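TDP-rhamnose 3'-O-methyltransferase (CalS11) (Micromonospora echinospora, PDB 5HOQ) probably transfers a methyl group from S-adenosylmethionine to the 3'-hydroxyl of TDP-rhamnose during calicheamicin biosynthesis. Local coordinates at residues 76-81 with 105-110; 190-195 with 221-226. All blocks are in the same frame, centred on the assembly; numbering follows the deposited sequence.

Interaction 1: 76-81 with 105-110; sequences FGVRFG and GFDTFT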
loop_
_atom_site.group_PDB
_atom_site.type_symbol
_atom_site.label_atom_id
_atom_site.label_comp_id
_atom_site.label_asym_id
_atom_site.label_seq_id
_atom_site.Cartn_x
_atom_site.Cartn_y
_atom_site.Cartn_z
ATOM N N PHE E 76 -25.263 23.035 -15.190
ATOM C CA PHE E 76 -26.224 23.222 -16.259
ATOM C C PHE E 76 -27.578 22.790 -15.705
ATOM O O PHE E 76 -27.849 21.596 -15.550
ATOM C CB PHE E 76 -25.813 22.444 -17.513
ATOM C CG PHE E 76 -24.356 22.593 -17.859
ATOM C CD1 PHE E 76 -23.878 23.792 -18.369
ATOM C CD2 PHE E 76 -23.463 21.553 -17.646
ATOM C CE1 PHE E 76 -22.561 23.958 -18.668
ATOM C CE2 PHE E 76 -22.127 21.710 -17.949
ATOM C CZ PHE E 76 -21.671 22.919 -18.453
ATOM N N GLY E 77 -28.426 23.771 -15.407
ATOM C CA GLY E 77 -29.695 23.508 -14.750
ATOM C C GLY E 77 -29.516 23.587 -13.250
ATOM O O GLY E 77 -28.910 22.706 -12.645
ATOM N N VAL E 78 -30.038 24.648 -12.636
ATOM C CA VAL E 78 -29.584 25.065 -11.317
ATOM C C VAL E 78 -30.691 25.051 -10.263
ATOM O O VAL E 78 -30.386 25.132 -9.057
ATOM C CB VAL E 78 -28.925 26.454 -11.442
ATOM C CG1 VAL E 78 -27.475 26.480 -11.922
ATOM C CG2 VAL E 78 -29.723 27.680 -11.121
ATOM N N ARG E 79 -31.951 24.884 -10.659
ATOM C CA ARG E 79 -33.101 24.875 -9.731
ATOM C C ARG E 79 -33.075 26.178 -8.934
ATOM O O ARG E 79 -32.990 27.260 -9.531
ATOM C CB ARG E 79 -33.079 23.607 -8.881
ATOM C CG ARG E 79 -32.847 22.307 -9.663
ATOM C CD ARG E 79 -33.976 21.978 -10.637
ATOM N NE ARG E 79 -33.619 20.878 -11.542
ATOM C CZ ARG E 79 -34.451 20.344 -12.438
ATOM N NH1 ARG E 79 -35.692 20.807 -12.542
ATOM N NH2 ARG E 79 -34.052 19.348 -13.232
ATOM N N PHE E 80 -33.162 26.139 -7.605
ATOM C CA PHE E 80 -33.067 27.348 -6.791
ATOM C C PHE E 80 -31.630 27.722 -6.433
ATOM O O PHE E 80 -31.430 28.700 -5.704
ATOM C CB PHE E 80 -33.891 27.190 -5.496
ATOM C CG PHE E 80 -35.392 27.166 -5.720
ATOM C CD1 PHE E 80 -36.074 28.315 -6.084
ATOM C CD2 PHE E 80 -36.110 25.995 -5.555
ATOM C CE1 PHE E 80 -37.465 28.289 -6.301
ATOM C CE2 PHE E 80 -37.482 25.962 -5.760
ATOM C CZ PHE E 80 -38.163 27.110 -6.127
ATOM N N GLY E 81 -30.633 26.967 -6.887
ATOM C CA GLY E 81 -29.243 27.297 -6.629
ATOM C C GLY E 81 -28.597 26.572 -5.469
ATOM O O GLY E 81 -27.470 26.926 -5.098
ATOM N N GLY E 105 -23.296 29.177 -13.289
ATOM C CA GLY E 105 -24.577 28.497 -13.328
ATOM C C GLY E 105 -25.343 28.926 -14.568
ATOM O O GLY E 105 -25.533 30.120 -14.796
ATOM N N PHE E 106 -25.761 27.938 -15.366
ATOM C CA PHE E 106 -26.563 28.170 -16.569
ATOM C C PHE E 106 -27.996 27.693 -16.350
ATOM O O PHE E 106 -28.222 26.562 -15.913
ATOM C CB PHE E 106 -25.993 27.427 -17.780
ATOM C CG PHE E 106 -24.626 27.866 -18.199
ATOM C CD1 PHE E 106 -23.496 27.269 -17.651
ATOM C CD2 PHE E 106 -24.465 28.833 -19.162
ATOM C CE1 PHE E 106 -22.232 27.658 -18.043
ATOM C CE2 PHE E 106 -23.201 29.229 -19.570
ATOM C CZ PHE E 106 -22.085 28.647 -19.020
ATOM N N ASP E 107 -28.967 28.536 -16.672
ATOM C CA ASP E 107 -30.356 28.126 -16.519
ATOM C C ASP E 107 -31.203 29.102 -17.310
ATOM O O ASP E 107 -30.785 30.231 -17.588
ATOM C CB ASP E 107 -30.782 28.083 -15.033
ATOM C CG ASP E 107 -31.982 27.164 -14.771
ATOM O OD1 ASP E 107 -33.072 27.456 -15.302
ATOM O OD2 ASP E 107 -31.845 26.164 -14.009
ATOM N N THR E 108 -32.398 28.649 -17.685
ATOM C CA THR E 108 -33.368 29.568 -18.276
ATOM C C THR E 108 -34.057 30.402 -17.215
ATOM O O THR E 108 -34.527 31.505 -17.508
ATOM C CB THR E 108 -34.445 28.821 -19.061
ATOM O OG1 THR E 108 -35.194 27.987 -18.167
ATOM C CG2 THR E 108 -33.840 27.980 -20.165
ATOM N N PHE E 109 -34.158 29.877 -15.995
ATOM C CA PHE E 109 -34.825 30.573 -14.894
ATOM C C PHE E 109 -36.288 30.874 -15.231
ATOM O O PHE E 109 -36.788 31.974 -15.004
ATOM C CB PHE E 109 -34.069 31.852 -14.528
ATOM C CG PHE E 109 -32.707 31.597 -13.961
ATOM C CD1 PHE E 109 -32.557 31.039 -12.694
ATOM C CD2 PHE E 109 -31.574 31.897 -14.697
ATOM C CE1 PHE E 109 -31.290 30.798 -12.165
ATOM C CE2 PHE E 109 -30.315 31.663 -14.178
ATOM C CZ PHE E 109 -30.171 31.111 -12.908
ATOM N N THR E 110 -36.983 29.874 -15.765
ATOM C CA THR E 110 -38.396 30.026 -16.083
ATOM C C THR E 110 -39.156 28.764 -15.713
ATOM O O THR E 110 -39.825 28.175 -16.555
ATOM C CB THR E 110 -38.619 30.334 -17.582
ATOM O OG1 THR E 110 -38.107 29.263 -18.383
ATOM C CG2 THR E 110 -37.928 31.636 -17.976
HETATM O O HOH W 1 -33.255 24.225 -13.293
#

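Interaction 2: 190-195 with 221-226; sequences LDLYEP and PKWPGE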
loop_
_atom_site.group_PDB
_atom_site.type_symbol
_atom_site.label_atom_id
_atom_site.label_comp_id
_atom_site.label_asym_id
_atom_site.label_seq_id
_atom_site.Cartn_x
_atom_site.Cartn_y
_atom_site.Cartn_z
ATOM N N LEU E 190 -30.131 18.959 -16.648
ATOM C CA LEU E 190 -30.927 19.527 -17.727
ATOM C C LEU E 190 -32.124 18.672 -18.137
ATOM O O LEU E 190 -32.971 19.163 -18.884
ATOM C CB LEU E 190 -30.048 19.765 -18.965
ATOM C CG LEU E 190 -28.933 20.799 -18.848
ATOM C CD1 LEU E 190 -28.003 20.687 -20.046
ATOM C CD2 LEU E 190 -29.515 22.199 -18.745
ATOM N N ASP E 191 -32.190 17.405 -17.720
ATOM C CA ASP E 191 -33.337 16.534 -17.994
ATOM C C ASP E 191 -33.461 16.068 -19.443
ATOM O O ASP E 191 -33.744 14.889 -19.688
ATOM C CB ASP E 191 -34.653 17.223 -17.594
ATOM C CG ASP E 191 -34.800 17.368 -16.096
ATOM O OD1 ASP E 191 -34.114 16.637 -15.338
ATOM O OD2 ASP E 191 -35.591 18.234 -15.681
ATOM N N LEU E 192 -33.288 16.965 -20.410
ATOM C CA LEU E 192 -33.692 16.696 -21.785
ATOM C C LEU E 192 -32.517 16.426 -22.718
ATOM O O LEU E 192 -31.390 16.914 -22.527
ATOM C CB LEU E 192 -34.506 17.868 -22.339
ATOM C CG LEU E 192 -35.653 18.304 -21.419
ATOM C CD1 LEU E 192 -36.393 19.466 -22.037
ATOM C CD2 LEU E 192 -36.611 17.159 -21.137
ATOM N N TYR E 193 -32.857 15.694 -23.784
ATOM C CA TYR E 193 -31.903 15.203 -24.769
ATOM C C TYR E 193 -31.182 16.330 -25.502
ATOM O O TYR E 193 -29.948 16.346 -25.571
ATOM C CB TYR E 193 -32.639 14.324 -25.773
ATOM C CG TYR E 193 -31.808 13.961 -26.965
ATOM C CD1 TYR E 193 -30.780 13.038 -26.861
ATOM C CD2 TYR E 193 -32.056 14.538 -28.200
ATOM C CE1 TYR E 193 -30.023 12.702 -27.952
ATOM C CE2 TYR E 193 -31.294 14.210 -29.306
ATOM C CZ TYR E 193 -30.281 13.289 -29.169
ATOM O OH TYR E 193 -29.535 12.937 -30.251
ATOM N N GLU E 194 -31.929 17.233 -26.129
ATOM C CA GLU E 194 -31.283 18.234 -26.979
ATOM C C GLU E 194 -30.343 19.155 -26.212
ATOM O O GLU E 194 -29.209 19.370 -26.677
ATOM C CB GLU E 194 -32.346 19.052 -27.724
ATOM C CG GLU E 194 -33.097 18.281 -28.805
ATOM C CD GLU E 194 -32.212 17.824 -29.975
ATOM O OE1 GLU E 194 -31.078 18.334 -30.130
ATOM O OE2 GLU E 194 -32.660 16.948 -30.750
ATOM N N PRO E 195 -30.734 19.752 -25.079
ATOM C CA PRO E 195 -29.749 20.556 -24.336
ATOM C C PRO E 195 -28.578 19.744 -23.808
ATOM O O PRO E 195 -27.440 20.224 -23.861
ATOM C CB PRO E 195 -30.575 21.177 -23.200
ATOM C CG PRO E 195 -31.807 20.337 -23.092
ATOM C CD PRO E 195 -32.084 19.847 -24.489
ATOM N N PRO E 221 -35.780 6.660 -14.868
ATOM C CA PRO E 221 -36.898 6.455 -15.821
ATOM C C PRO E 221 -37.678 7.710 -16.169
ATOM O O PRO E 221 -38.266 7.788 -17.250
ATOM C CB PRO E 221 -37.790 5.448 -15.088
ATOM C CG PRO E 221 -36.833 4.658 -14.236
ATOM C CD PRO E 221 -35.773 5.644 -13.800
ATOM N N LYS E 222 -37.710 8.699 -15.291
ATOM C CA LYS E 222 -38.523 9.877 -15.563
ATOM C C LYS E 222 -37.899 10.766 -16.639
ATOM O O LYS E 222 -38.625 11.485 -17.335
ATOM C CB LYS E 222 -38.722 10.659 -14.262
ATOM C CG LYS E 222 -39.734 11.794 -14.336
ATOM C CD LYS E 222 -39.777 12.581 -13.021
ATOM C CE LYS E 222 -40.757 13.753 -13.079
ATOM N NZ LYS E 222 -40.721 14.602 -11.850
ATOM N N TRP E 223 -36.574 10.710 -16.814
ATOM C CA TRP E 223 -35.827 11.676 -17.632
ATOM C C TRP E 223 -34.843 10.972 -18.556
ATOM O O TRP E 223 -33.631 11.154 -18.439
ATOM C CB TRP E 223 -35.077 12.650 -16.726
ATOM C CG TRP E 223 -35.979 13.420 -15.873
ATOM C CD1 TRP E 223 -36.033 13.423 -14.508
ATOM C CD2 TRP E 223 -37.000 14.308 -16.324
ATOM N NE1 TRP E 223 -37.026 14.274 -14.086
ATOM C CE2 TRP E 223 -37.634 14.827 -15.184
ATOM C CE3 TRP E 223 -37.438 14.713 -17.586
ATOM C CZ2 TRP E 223 -38.682 15.735 -15.271
ATOM C CZ3 TRP E 223 -38.474 15.607 -17.671
ATOM C CH2 TRP E 223 -39.087 16.109 -16.523
ATOM N N PRO E 224 -35.326 10.159 -19.493
ATOM C CA PRO E 224 -34.395 9.347 -20.278
ATOM C C PRO E 224 -33.499 10.156 -21.206
ATOM O O PRO E 224 -32.428 9.661 -21.578
ATOM C CB PRO E 224 -35.321 8.411 -21.067
ATOM C CG PRO E 224 -36.608 9.115 -21.149
ATOM C CD PRO E 224 -36.722 9.955 -19.903
ATOM N N GLY E 225 -33.873 11.392 -21.554
ATOM C CA GLY E 225 -33.110 12.142 -22.540
ATOM C C GLY E 225 -31.645 12.333 -22.186
ATOM O O GLY E 225 -30.788 12.388 -23.067
ATOM N N GLU E 226 -31.335 12.449 -20.900
ATOM C CA GLU E 226 -29.953 12.575 -20.468
ATOM C C GLU E 226 -29.112 11.361 -20.871
ATOM O O GLU E 226 -27.983 11.498 -21.355
ATOM C CB GLU E 226 -29.929 12.726 -18.960
ATOM C CG GLU E 226 -28.832 13.546 -18.450
ATOM C CD GLU E 226 -29.143 14.023 -17.052
ATOM O OE1 GLU E 226 -28.723 13.339 -16.092
ATOM O OE2 GLU E 226 -29.844 15.061 -16.923
HETATM O O HOH W 2 -28.658 16.968 -18.175
HETATM O O HOH W 3 -35.767 13.350 -20.703
#

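Interaction 1: 76-81 with 105-110
Asp-107 grips the loop that follows strand 72-76 with one carboxylate oxygen: the backbone N of Val-78 gives OD2 a bond of 2.7 Å, nearly straight at 173° and directed at the anti lone pair. Just before it, Gly-77 N bonds Phe-106 O over 2.8 Å, a rung of the parallel pairing of strands 72-76 and 103-107. Water 1 joins Asp-107 OD2 to Arg-79 N. Apolar groups flank this polar row. Phe-76 and Phe-106 point the same way from neighbouring strands, their rings near parallel but slid apart, with CD1 of Phe-76 3.6 Å from CD1 of Phe-106. Branch CG1 of Val-78 rests on Gly-105 CA, while CG2 meets CE1 of Phe-109 at 3.6 Å. Further out, an Asx turn fixes the carboxylate: Asp-107 CG stands anti to the backbone N (chi1 -157°), and OD1 accepts from Phe-109 N at 2.7 Å. CB of Asp-107 lies over the centre of the Phe-109 ring. Replacing this aspartate by an alanine removes both oxygens, and the amides of Val-78 and Phe-109 would probably lose their shared acceptor group. The arrangement is consistent with the glycine-containing cofactor loop of Rossmann-like methyltransferases, and both Arg-79 and Asp-107 contact S-adenosyl-L-homocysteine in a bound form. With OD2 and OD1 engaged by backbone amides, the carboxylate is probably held in place before the cofactor arrives.

Interaction 2: 190-195 with 221-226
Asp-191 lays its carboxylate flat against the indole of Trp-223, the two planes only 7° apart. Its CG sits 3.8 Å from CD2 of Trp-223, over the middle of the ring system, and CB adds a CH-pi contact to the six-membered ring, 4.1 Å from its centroid. With CG beside its own backbone N (chi1 -69°), the aspartate spreads over the indole and still offers OD2 to Arg-79 in a salt bridge; charge pairing and stacking together probably limit its rotation. Lys-222 CG lies over the rim of the opposite face, although this lysine is poorly ordered. Trp-223 and Lys-222 both belong to the L-glutamate sites observed in this protein, which places the stack beside a ligand pocket. The contact brings together the starts of two helices of the Rossmann-like fold, 193-203 and 225-233, each entered from a loop that follows a sheet strand. Gly-225 makes their close approach possible: its CA is 4.0 Å from Tyr-193 CA, and a side chain here would run into Tyr-193 N. Its O receives a CA-H...O contact of 3.5 Å from Tyr-193 CA and lies at the edge of the tyrosine ring, in its plane. Water 3 bridges Gly-225 N and Asp-191 O. Deeper in, Glu-226 OE2 takes a weak bond from Asp-191 N and reaches Leu-190 N through water 2, while its OE1 accepts from Glu-217 N.

From the N terminus, the chain leaves strand 72-76 through 76-81, runs along helix 82-94 and returns on strand 103-107, where interaction 1 closes a loop of 23 intervening residues. Strand 160-164, helix 167-177 and strand 183-188 follow before interaction 2 opens at 190-195; it closes at 221-226, after helix 193-203 and the strand at 211-215. The two loops are thus in series, neither nested nor crossed. Interaction 1 joins adjacent strands of the sheet, interaction 2 the starts of two helices. Their centres are 15 Å apart, yet they touch: the Arg-79 to Asp-191 salt bridge (NH2 to OD2, 3.1 Å) joins the two contacts, and Leu-190 packs on Phe-76 and Gly-77.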